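Local coordinates for diol-dehydratase (Roseburia inulinivorans, PDB 5I2A), which probably acts as a B12-independent glycyl radical lyase, dehydrating 1,2-propanediol with a radical carried on its own backbone, at residues R460-E463 with M464-N468; E484-S488 with F489-M493; E494-R497 with K498-Y502; E582-K585 with A586-N590. All coordinates share one frame; numbering follows the deposited sequence.

Contact 1 (R460-E463 with M464-N468)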
loop_
_atom_site.group_PDB
_atom_site.type_symbol
_atom_site.label_atom_id
_atom_site.label_comp_id
_atom_site.label_asym_id
_atom_site.label_seq_id
_atom_site.Cartn_x
_atom_site.Cartn_y
_atom_site.Cartn_z
ATOM N N ARG A 460 -16.769 -28.075 -15.327
ATOM C CA ARG A 460 -16.010 -27.576 -16.473
ATOM C C ARG A 460 -14.652 -28.302 -16.624
ATOM O O ARG A 460 -14.298 -28.673 -17.740
ATOM C CB ARG A 460 -15.847 -26.058 -16.404
ATOM C CG ARG A 460 -17.181 -25.302 -16.603
ATOM C CD ARG A 460 -17.191 -24.486 -17.920
ATOM N NE ARG A 460 -17.230 -25.379 -19.051
ATOM C CZ ARG A 460 -16.739 -25.150 -20.260
ATOM N NH1 ARG A 460 -16.137 -24.008 -20.578
ATOM N NH2 ARG A 460 -16.869 -26.105 -21.166
ATOM N N PRO A 461 -13.912 -28.538 -15.513
ATOM C CA PRO A 461 -12.723 -29.388 -15.640
ATOM C C PRO A 461 -13.032 -30.791 -16.159
ATOM O O PRO A 461 -12.177 -31.373 -16.824
ATOM C CB PRO A 461 -12.185 -29.452 -14.201
ATOM C CG PRO A 461 -12.578 -28.137 -13.629
ATOM C CD PRO A 461 -13.993 -27.955 -14.163
ATOM N N LEU A 462 -14.225 -31.312 -15.877
ATOM C CA LEU A 462 -14.622 -32.614 -16.412
ATOM C C LEU A 462 -14.784 -32.542 -17.936
ATOM O O LEU A 462 -14.297 -33.401 -18.661
ATOM C CB LEU A 462 -15.927 -33.105 -15.767
ATOM C CG LEU A 462 -16.468 -34.436 -16.307
ATOM C CD1 LEU A 462 -15.504 -35.581 -16.014
ATOM C CD2 LEU A 462 -17.843 -34.736 -15.714
ATOM N N GLU A 463 -15.469 -31.516 -18.411
ATOM C CA GLU A 463 -15.584 -31.288 -19.848
ATOM C C GLU A 463 -14.210 -31.153 -20.505
ATOM O O GLU A 463 -14.016 -31.615 -21.624
ATOM C CB GLU A 463 -16.416 -30.048 -20.137
ATOM C CG GLU A 463 -17.890 -30.217 -19.834
ATOM C CD GLU A 463 -18.715 -29.054 -20.353
ATOM O OE1 GLU A 463 -18.752 -27.994 -19.696
ATOM O OE2 GLU A 463 -19.306 -29.192 -21.433
ATOM N N MET A 464 -13.255 -30.546 -19.803
ATOM C CA MET A 464 -11.911 -30.392 -20.351
ATOM C C MET A 464 -11.184 -31.735 -20.491
ATOM O O MET A 464 -10.307 -31.879 -21.338
ATOM C CB MET A 464 -11.074 -29.435 -19.497
ATOM C CG MET A 464 -11.480 -27.965 -19.612
ATOM S SD MET A 464 -11.569 -27.293 -21.300
ATOM C CE MET A 464 -13.322 -27.429 -21.658
ATOM N N VAL A 465 -11.543 -32.723 -19.684
ATOM C CA VAL A 465 -10.911 -34.026 -19.859
ATOM C C VAL A 465 -11.311 -34.604 -21.219
ATOM O O VAL A 465 -10.471 -35.145 -21.933
ATOM C CB VAL A 465 -11.269 -35.017 -18.737
ATOM C CG1 VAL A 465 -10.603 -36.377 -18.992
ATOM C CG2 VAL A 465 -10.819 -34.469 -17.393
ATOM N N PHE A 466 -12.584 -34.451 -21.583
ATOM C CA PHE A 466 -13.088 -34.949 -22.863
ATOM C C PHE A 466 -12.462 -34.201 -24.033
ATOM O O PHE A 466 -12.134 -34.796 -25.057
ATOM C CB PHE A 466 -14.623 -34.840 -22.934
ATOM C CG PHE A 466 -15.342 -35.938 -22.186
ATOM C CD1 PHE A 466 -15.537 -37.180 -22.773
ATOM C CD2 PHE A 466 -15.812 -35.731 -20.898
ATOM C CE1 PHE A 466 -16.193 -38.206 -22.091
ATOM C CE2 PHE A 466 -16.456 -36.741 -20.213
ATOM C CZ PHE A 466 -16.650 -37.989 -20.809
ATOM N N SER A 467 -12.293 -32.896 -23.866
ATOM C CA SER A 467 -11.847 -32.047 -24.962
ATOM C C SER A 467 -10.351 -31.775 -24.945
ATOM O O SER A 467 -9.881 -30.950 -25.709
ATOM C CB SER A 467 -12.592 -30.718 -24.930
ATOM O OG SER A 467 -12.117 -29.922 -23.857
ATOM N N ASN A 468 -9.614 -32.454 -24.069
ATOM C CA ASN A 468 -8.175 -32.217 -23.926
ATOM C C ASN A 468 -7.845 -30.730 -23.768
ATOM O O ASN A 468 -6.916 -30.199 -24.395
ATOM C CB ASN A 468 -7.408 -32.811 -25.115
ATOM C CG ASN A 468 -5.910 -32.904 -24.857
ATOM O OD1 ASN A 468 -5.458 -32.843 -23.715
ATOM N ND2 ASN A 468 -5.138 -33.069 -25.920
#
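Arg460 and Met464, one turn apart on helix 459-467, meet with their side chains crossing obliquely: the methionine methyl CE lies 3.8 Å from Arg460 NH2. Met464 CG stands beside its own backbone N (chi1 -72°), and further bends at chi2 and chi3 fold the thioether back along the turn. The guanidinium is turned so that the carboxylate of Glu463 lies at its edge, in plane. Arg460 NE donates to Glu463 OE1 over 3.1 Å, and Arg460 NH2 forms a weak bond and salt bridge to the same oxygen, which NE meets from above the carboxylate plane. The remaining nitrogen, NH1, bonds to His151 O, fixing the rotation of the group. On another side of the helix, Leu462 CD1 and Phe466 CE2 touch loosely at 4.5 Å, and the phenyl ring goes on to pack edge-to-face with Phe492. Along the backbone, Met464 N bonds to Arg460 O and Ser467 N to Glu463 O, while Ser467 OG turns to Tyr470 O. Asn468, with positive phi, then leaves the helix, whose C-terminal end closes in a Schellman motif.

Contact 2 (E484-S488 with F489-M493); sequences ESFQS and FDEFM
Glu491 reaches back from the first turn of helix 489-521 to the preceding loop, beside a serine N-cap that exemplifies how helix starts are closed. Its CB sits 3.5 Å from Ser488 O, and its CG passes 3.6 Å from Ser488 OG. Because CG lies beside the backbone N (chi1 -84°) and the chain is extended beyond it, the carboxylate arrives at the backbone of Gln487. There OE2 accepts from Gln487 N over 3.1 Å in a nearly straight bond (166°), the donor standing well above the carboxylate plane; the same oxygen touches Phe486 CA. The other oxygen, OE1, rests against Gln487 CB at 3.6 Å, the two side chains running side by side in the same direction. With Glu491 cut back to an alanine, Gln487 N would probably lose this acceptor and the loop would be freer to shift against the helix. The backbone end of Glu491 is tied as well: its N donates to Ser488 OG over 3.3 Å, the capping bond, and more weakly to Ser488 O. The carboxylate reaches the rim of the Phe486 ring, OE2 nearest its CD1, with the ring and carboxylate planes nearly perpendicular (89°). The ring presents one face to the helix backbone, with Glu491 O over its centre. Phe486 also packs on Val465 of helix 459-467, which joins the loop to that helix. It crosses Phe492 at about a right angle, with Phe486 CD2 and Phe492 CD2 4.1 Å apart.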
loop_
_atom_site.group_PDB
_atom_site.type_symbol
_atom_site.label_atom_id
_atom_site.label_comp_id
_atom_site.label_asym_id
_atom_site.label_seq_id
_atom_site.Cartn_x
_atom_site.Cartn_y
_atom_site.Cartn_z
ATOM N N GLU A 484 -9.642 -40.436 -25.664
ATOM C CA GLU A 484 -9.769 -41.787 -26.202
ATOM C C GLU A 484 -8.489 -42.595 -26.060
ATOM O O GLU A 484 -8.486 -43.797 -26.317
ATOM C CB GLU A 484 -10.189 -41.735 -27.668
ATOM C CG GLU A 484 -11.563 -41.166 -27.845
ATOM C CD GLU A 484 -12.002 -41.147 -29.282
ATOM O OE1 GLU A 484 -12.200 -40.042 -29.831
ATOM O OE2 GLU A 484 -12.167 -42.239 -29.855
ATOM N N SER A 485 -7.408 -41.949 -25.629
ATOM C CA SER A 485 -6.158 -42.665 -25.388
ATOM C C SER A 485 -6.063 -43.239 -23.970
ATOM O O SER A 485 -5.196 -44.060 -23.693
ATOM C CB SER A 485 -4.958 -41.751 -25.648
ATOM O OG SER A 485 -4.789 -40.804 -24.601
ATOM N N PHE A 486 -6.940 -42.810 -23.066
ATOM C CA PHE A 486 -6.886 -43.308 -21.688
ATOM C C PHE A 486 -7.194 -44.797 -21.641
ATOM O O PHE A 486 -8.173 -45.244 -22.229
ATOM C CB PHE A 486 -7.860 -42.540 -20.793
ATOM C CG PHE A 486 -7.497 -41.090 -20.610
ATOM C CD1 PHE A 486 -6.172 -40.705 -20.468
ATOM C CD2 PHE A 486 -8.474 -40.118 -20.585
ATOM C CE1 PHE A 486 -5.828 -39.373 -20.306
ATOM C CE2 PHE A 486 -8.131 -38.777 -20.428
ATOM C CZ PHE A 486 -6.802 -38.412 -20.292
ATOM N N GLN A 487 -6.365 -45.559 -20.935
ATOM C CA GLN A 487 -6.480 -47.018 -20.940
ATOM C C GLN A 487 -7.257 -47.562 -19.751
ATOM O O GLN A 487 -7.611 -48.737 -19.726
ATOM C CB GLN A 487 -5.090 -47.663 -20.962
ATOM C CG GLN A 487 -4.229 -47.270 -22.155
ATOM C CD GLN A 487 -4.713 -47.871 -23.462
ATOM O OE1 GLN A 487 -4.964 -49.072 -23.549
ATOM N NE2 GLN A 487 -4.845 -47.035 -24.486
ATOM N N SER A 488 -7.506 -46.723 -18.756
ATOM C CA SER A 488 -8.215 -47.172 -17.561
ATOM C C SER A 488 -9.012 -46.039 -16.948
ATOM O O SER A 488 -8.761 -44.868 -17.247
ATOM C CB SER A 488 -7.242 -47.715 -16.525
ATOM O OG SER A 488 -6.411 -46.671 -16.043
ATOM N N PHE A 489 -9.954 -46.379 -16.074
ATOM C CA PHE A 489 -10.722 -45.350 -15.388
ATOM C C PHE A 489 -9.806 -44.499 -14.513
ATOM O O PHE A 489 -9.969 -43.294 -14.449
ATOM C CB PHE A 489 -11.836 -45.951 -14.547
ATOM C CG PHE A 489 -12.575 -44.939 -13.738
ATOM C CD1 PHE A 489 -13.365 -43.982 -14.361
ATOM C CD2 PHE A 489 -12.465 -44.925 -12.358
ATOM C CE1 PHE A 489 -14.044 -43.043 -13.627
ATOM C CE2 PHE A 489 -13.141 -43.983 -11.606
ATOM C CZ PHE A 489 -13.932 -43.038 -12.239
ATOM N N ASP A 490 -8.834 -45.130 -13.858
ATOM C CA ASP A 490 -7.869 -44.394 -13.052
ATOM C C ASP A 490 -7.149 -43.299 -13.852
ATOM O O ASP A 490 -6.842 -42.249 -13.309
ATOM C CB ASP A 490 -6.835 -45.337 -12.438
ATOM C CG ASP A 490 -7.417 -46.199 -11.339
ATOM O OD1 ASP A 490 -8.555 -45.930 -10.918
ATOM O OD2 ASP A 490 -6.736 -47.139 -10.892
ATOM N N GLU A 491 -6.878 -43.547 -15.132
ATOM C CA GLU A 491 -6.208 -42.553 -15.974
ATOM C C GLU A 491 -7.113 -41.362 -16.274
ATOM O O GLU A 491 -6.661 -40.216 -16.307
ATOM C CB GLU A 491 -5.738 -43.172 -17.290
ATOM C CG GLU A 491 -4.389 -43.877 -17.210
ATOM C CD GLU A 491 -3.973 -44.477 -18.543
ATOM O OE1 GLU A 491 -3.455 -45.609 -18.541
ATOM O OE2 GLU A 491 -4.170 -43.822 -19.588
ATOM N N PHE A 492 -8.386 -41.643 -16.515
ATOM C CA PHE A 492 -9.368 -40.584 -16.690
ATOM C C PHE A 492 -9.464 -39.767 -15.400
ATOM O O PHE A 492 -9.429 -38.550 -15.447
ATOM C CB PHE A 492 -10.732 -41.161 -17.072
ATOM C CG PHE A 492 -11.764 -40.114 -17.431
ATOM C CD1 PHE A 492 -12.423 -39.396 -16.442
ATOM C CD2 PHE A 492 -12.096 -39.877 -18.751
ATOM C CE1 PHE A 492 -13.367 -38.435 -16.762
ATOM C CE2 PHE A 492 -13.049 -38.930 -19.085
ATOM C CZ PHE A 492 -13.682 -38.202 -18.084
ATOM N N MET A 493 -9.589 -40.448 -14.259
ATOM C CA MET A 493 -9.714 -39.782 -12.957
ATOM C C MET A 493 -8.548 -38.858 -12.688
ATOM O O MET A 493 -8.730 -37.745 -12.203
ATOM C CB MET A 493 -9.804 -40.799 -11.814
ATOM C CG MET A 493 -11.206 -41.129 -11.375
ATOM S SD MET A 493 -12.087 -39.730 -10.666
ATOM C CE MET A 493 -12.228 -40.189 -8.954
#

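Contact 3 (E494-R497 with K498-Y502); sequences EAYR and KQMLY
Tyr496 and Met500 form the tight side of this stretch of helix 489-521, a Met-aromatic pair spaced i to i+4, while Glu494, Arg497 and Lys498 make a salt-bridge network on the more exposed side. Met500 CG lies over one face of the tyrosine ring, 3.7 Å from the centroid and 19° off the normal, a CH-pi contact; SD lies oblique to the ring. A first torsion of -73° sets CG over the ring, and two further bends bring SD to the hydroxyl end, 3.4 Å from Tyr496 OH. This side is buried against Leu462 and Pro461 of helix 459-467 and Phe673 of helix 661-678, and the buried Tyr496 OH is satisfied by Met458 O. The other side is more open to solvent, with Lys498 exposed, and its looseness lies in the lysine, not in the Arg497-Glu494 pair. Arg497 grips Glu494 side-on with two nitrogens: NE reaches OE1 over 3.1 Å at 174°, and NH2 reaches OE2 over 2.8 Å, both oxygens met on the syn side. Both oxygens lie near the guanidinium plane, though the carboxylate itself is tilted against it. The extended chain of Lys498 passes across Glu494, its CE 3.1 Å from Glu494 OE2 although NZ makes only a long salt bridge. A glutamine in place of Glu494 would probably leave Arg497 and Lys498 without the negative charge that lies between them. Beyond the network, Arg497 and Leu501 run side by side in the same direction, and their side chains come nearest where Arg497 NH1 lies 4.1 Å from Leu501 CD2.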
loop_
_atom_site.group_PDB
_atom_site.type_symbol
_atom_site.label_atom_id
_atom_site.label_comp_id
_atom_site.label_asym_id
_atom_site.label_seq_id
_atom_site.Cartn_x
_atom_site.Cartn_y
_atom_site.Cartn_z
ATOM N N GLU A 494 -7.347 -39.343 -12.997
ATOM C CA GLU A 494 -6.131 -38.577 -12.816
ATOM C C GLU A 494 -6.123 -37.336 -13.712
ATOM O O GLU A 494 -5.721 -36.255 -13.285
ATOM C CB GLU A 494 -4.908 -39.462 -13.081
ATOM C CG GLU A 494 -3.573 -38.740 -13.021
ATOM C CD GLU A 494 -3.280 -38.118 -11.660
ATOM O OE1 GLU A 494 -3.914 -38.496 -10.658
ATOM O OE2 GLU A 494 -2.403 -37.240 -11.593
ATOM N N ALA A 495 -6.580 -37.486 -14.949
ATOM C CA ALA A 495 -6.719 -36.337 -15.832
ATOM C C ALA A 495 -7.691 -35.299 -15.235
ATOM O O ALA A 495 -7.428 -34.095 -15.272
ATOM C CB ALA A 495 -7.190 -36.783 -17.213
ATOM N N TYR A 496 -8.806 -35.774 -14.681
ATOM C CA TYR A 496 -9.772 -34.888 -14.045
ATOM C C TYR A 496 -9.163 -34.189 -12.833
ATOM O O TYR A 496 -9.354 -32.986 -12.650
ATOM C CB TYR A 496 -11.031 -35.649 -13.631
ATOM C CG TYR A 496 -12.054 -34.788 -12.918
ATOM C CD1 TYR A 496 -12.574 -33.644 -13.515
ATOM C CD2 TYR A 496 -12.503 -35.120 -11.655
ATOM C CE1 TYR A 496 -13.518 -32.856 -12.858
ATOM C CE2 TYR A 496 -13.438 -34.336 -10.991
ATOM C CZ TYR A 496 -13.937 -33.214 -11.592
ATOM O OH TYR A 496 -14.849 -32.453 -10.920
ATOM N N ARG A 497 -8.416 -34.938 -12.022
ATOM C CA ARG A 497 -7.766 -34.355 -10.841
ATOM C C ARG A 497 -6.871 -33.181 -11.259
ATOM O O ARG A 497 -6.874 -32.124 -10.619
ATOM C CB ARG A 497 -6.948 -35.401 -10.075
ATOM C CG ARG A 497 -6.445 -34.923 -8.707
ATOM C CD ARG A 497 -5.434 -35.889 -8.085
ATOM N NE ARG A 497 -4.217 -35.979 -8.882
ATOM C CZ ARG A 497 -3.215 -35.108 -8.823
ATOM N NH1 ARG A 497 -3.275 -34.073 -7.999
ATOM N NH2 ARG A 497 -2.146 -35.275 -9.584
ATOM N N LYS A 498 -6.141 -33.357 -12.357
ATOM C CA LYS A 498 -5.212 -32.322 -12.810
ATOM C C LYS A 498 -5.931 -31.114 -13.408
ATOM O O LYS A 498 -5.511 -29.982 -13.191
ATOM C CB LYS A 498 -4.219 -32.886 -13.836
ATOM C CG LYS A 498 -3.185 -33.889 -13.293
ATOM C CD LYS A 498 -2.464 -34.550 -14.471
ATOM C CE LYS A 498 -1.482 -35.622 -14.049
ATOM N NZ LYS A 498 -1.022 -36.438 -15.213
ATOM N N GLN A 499 -6.992 -31.350 -14.177
ATOM C CA GLN A 499 -7.801 -30.246 -14.679
ATOM C C GLN A 499 -8.351 -29.429 -13.506
ATOM O O GLN A 499 -8.429 -28.211 -13.572
ATOM C CB GLN A 499 -8.957 -30.745 -15.550
ATOM C CG GLN A 499 -8.545 -31.287 -16.900
ATOM C CD GLN A 499 -8.066 -30.195 -17.826
ATOM O OE1 GLN A 499 -8.235 -29.005 -17.551
ATOM N NE2 GLN A 499 -7.472 -30.591 -18.930
ATOM N N MET A 500 -8.745 -30.123 -12.445
ATOM C CA MET A 500 -9.282 -29.465 -11.270
ATOM C C MET A 500 -8.201 -28.621 -10.602
ATOM O O MET A 500 -8.417 -27.451 -10.338
ATOM C CB MET A 500 -9.849 -30.494 -10.291
ATOM C CG MET A 500 -11.164 -31.104 -10.775
ATOM S SD MET A 500 -12.560 -29.980 -10.543
ATOM C CE MET A 500 -12.826 -30.156 -8.784
ATOM N N LEU A 501 -7.042 -29.228 -10.353
ATOM C CA LEU A 501 -5.958 -28.560 -9.639
ATOM C C LEU A 501 -5.494 -27.308 -10.370
ATOM O O LEU A 501 -5.327 -26.258 -9.760
ATOM C CB LEU A 501 -4.783 -29.517 -9.423
ATOM C CG LEU A 501 -3.637 -28.996 -8.553
ATOM C CD1 LEU A 501 -4.130 -28.548 -7.187
ATOM C CD2 LEU A 501 -2.543 -30.048 -8.413
ATOM N N TYR A 502 -5.307 -27.416 -11.681
ATOM C CA TYR A 502 -4.888 -26.268 -12.479
ATOM C C TYR A 502 -5.848 -25.087 -12.336
ATOM O O TYR A 502 -5.430 -23.954 -12.085
ATOM C CB TYR A 502 -4.773 -26.653 -13.951
ATOM C CG TYR A 502 -4.319 -25.515 -14.847
ATOM C CD1 TYR A 502 -2.996 -25.100 -14.850
ATOM C CD2 TYR A 502 -5.216 -24.859 -15.679
ATOM C CE1 TYR A 502 -2.578 -24.071 -15.668
ATOM C CE2 TYR A 502 -4.805 -23.824 -16.502
ATOM C CZ TYR A 502 -3.487 -23.435 -16.491
ATOM O OH TYR A 502 -3.066 -22.414 -17.310
#

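Contact 4 (E582-K585 with A586-N590); sequences ELKK and ALEMN
Lys585 and Met589 lie side by side at the C-terminal end of helix 580-588, where a Schellman motif ends the helix and Asn590, with positive phi, is its C-prime residue. The backbone bonds come first. Ala586 N donates to Glu582 O over 2.7 Å and Leu587 N to Leu583 O over 2.9 Å, while Asn590 N turns back to Leu587 O, the inner bond of the motif. Charged groups come close without pairing. Glu588 sends its two oxygens to different lysine chains: OE2 lies 3.5 Å from Lys584 CE, and OE1 lies 3.4 Å from Lys585 CD. Both meetings are with methylene carbons; Lys584 NZ stays 4.6 Å from Glu588 OE2, beyond a salt bridge, and Lys585 NZ is farther still from OE1. Lys585 and Glu588 cross at about a right angle. The ammonium of Lys585 bonds instead to Tyr643 OH, and Glu582 likewise finds its partner outside the stretch, in a salt bridge with Arg642, so polar groups on this face join helix 637-651. Apolar contact is modest: Leu583 CG and Leu587 CD1 stand 4.3 Å apart, and both leucines pack on Phe466. A first torsion of -180° sends Lys585 CG away from the backbone N, and bends at chi2 and chi4 then lay its end alongside the methionine, NZ 3.5 Å from Met589 CG.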
loop_
_atom_site.group_PDB
_atom_site.type_symbol
_atom_site.label_atom_id
_atom_site.label_comp_id
_atom_site.label_asym_id
_atom_site.label_seq_id
_atom_site.Cartn_x
_atom_site.Cartn_y
_atom_site.Cartn_z
ATOM N N GLU A 582 -17.888 -42.582 -28.604
ATOM C CA GLU A 582 -19.341 -42.439 -28.658
ATOM C C GLU A 582 -19.856 -41.494 -27.586
ATOM O O GLU A 582 -20.694 -40.628 -27.848
ATOM C CB GLU A 582 -20.030 -43.786 -28.478
ATOM C CG GLU A 582 -19.928 -44.717 -29.652
ATOM C CD GLU A 582 -20.749 -45.967 -29.430
ATOM O OE1 GLU A 582 -21.774 -46.115 -30.121
ATOM O OE2 GLU A 582 -20.372 -46.782 -28.554
ATOM N N LEU A 583 -19.361 -41.694 -26.372
ATOM C CA LEU A 583 -19.760 -40.878 -25.241
ATOM C C LEU A 583 -19.398 -39.432 -25.529
ATOM O O LEU A 583 -20.235 -38.551 -25.405
ATOM C CB LEU A 583 -19.096 -41.363 -23.946
ATOM C CG LEU A 583 -19.542 -40.611 -22.688
ATOM C CD1 LEU A 583 -21.077 -40.591 -22.588
ATOM C CD2 LEU A 583 -18.919 -41.220 -21.430
ATOM N N LYS A 584 -18.158 -39.207 -25.955
ATOM C CA LYS A 584 -17.685 -37.856 -26.240
ATOM C C LYS A 584 -18.562 -37.182 -27.283
ATOM O O LYS A 584 -18.946 -36.028 -27.152
ATOM C CB LYS A 584 -16.230 -37.871 -26.720
ATOM C CG LYS A 584 -15.714 -36.473 -27.098
ATOM C CD LYS A 584 -14.303 -36.527 -27.657
ATOM C CE LYS A 584 -13.854 -35.169 -28.203
ATOM N NZ LYS A 584 -12.464 -35.288 -28.729
ATOM N N LYS A 585 -18.895 -37.927 -28.323
ATOM C CA LYS A 585 -19.644 -37.366 -29.422
ATOM C C LYS A 585 -21.122 -37.200 -29.019
ATOM O O LYS A 585 -21.752 -36.197 -29.353
ATOM C CB LYS A 585 -19.447 -38.258 -30.655
ATOM C CG LYS A 585 -20.149 -37.836 -31.919
ATOM C CD LYS A 585 -19.781 -36.464 -32.451
ATOM C CE LYS A 585 -20.267 -36.329 -33.892
ATOM N NZ LYS A 585 -21.748 -36.557 -33.973
ATOM N N ALA A 586 -21.661 -38.145 -28.255
ATOM C CA ALA A 586 -23.032 -38.004 -27.751
ATOM C C ALA A 586 -23.184 -36.735 -26.901
ATOM O O ALA A 586 -24.177 -36.015 -27.017
ATOM C CB ALA A 586 -23.442 -39.241 -26.940
ATOM N N LEU A 587 -22.193 -36.459 -26.059
ATOM C CA LEU A 587 -22.216 -35.252 -25.237
ATOM C C LEU A 587 -22.207 -33.996 -26.107
ATOM O O LEU A 587 -22.991 -33.069 -25.881
ATOM C CB LEU A 587 -21.030 -35.241 -24.257
ATOM C CG LEU A 587 -21.055 -36.352 -23.195
ATOM C CD1 LEU A 587 -19.759 -36.365 -22.398
ATOM C CD2 LEU A 587 -22.244 -36.210 -22.245
ATOM N N GLU A 588 -21.335 -33.971 -27.111
ATOM C CA GLU A 588 -21.261 -32.836 -28.015
ATOM C C GLU A 588 -22.605 -32.565 -28.680
ATOM O O GLU A 588 -22.980 -31.414 -28.871
ATOM C CB GLU A 588 -20.190 -33.068 -29.084
ATOM C CG GLU A 588 -18.766 -33.052 -28.553
ATOM C CD GLU A 588 -17.745 -33.494 -29.595
ATOM O OE1 GLU A 588 -18.158 -34.039 -30.639
ATOM O OE2 GLU A 588 -16.535 -33.291 -29.369
ATOM N N MET A 589 -23.330 -33.634 -29.002
ATOM C CA MET A 589 -24.614 -33.541 -29.694
ATOM C C MET A 589 -25.834 -33.562 -28.753
ATOM O O MET A 589 -26.968 -33.799 -29.197
ATOM C CB MET A 589 -24.734 -34.685 -30.712
ATOM C CG MET A 589 -23.696 -34.649 -31.818
ATOM S SD MET A 589 -23.859 -33.143 -32.781
ATOM C CE MET A 589 -25.597 -33.141 -33.152
ATOM N N ASN A 590 -25.604 -33.309 -27.465
ATOM C CA ASN A 590 -26.687 -33.258 -26.479
ATOM C C ASN A 590 -27.573 -34.507 -26.525
ATOM O O ASN A 590 -28.792 -34.417 -26.438
ATOM C CB ASN A 590 -27.543 -32.007 -26.688
ATOM C CG ASN A 590 -28.395 -31.672 -25.477
ATOM O OD1 ASN A 590 -28.052 -32.022 -24.349
ATOM N ND2 ASN A 590 -29.517 -30.986 -25.706
#

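The four contacts illustrate how local side-chain chemistry follows a segment's place in the fold. Contact 1 is the buried one, and its helix touches each of the others: Val465 and Leu462 pack on Phe492 of contact 2, Leu462 and Met464 on Tyr496 and Gln499 of contact 3, and Phe466 on the leucines of contact 4. Contacts 2 and 3 share helix 489-521, the first at its surface-lying start, where capping and a loop bond dominate, the second half buried and divided between aromatic and ionic sides. Contacts 1 and 4 both close on a Schellman turn, contact 1 with an Arg-Glu salt bridge and an apolar face, the partly buried contact 4 with lysines and a glutamate that stay short of pairing.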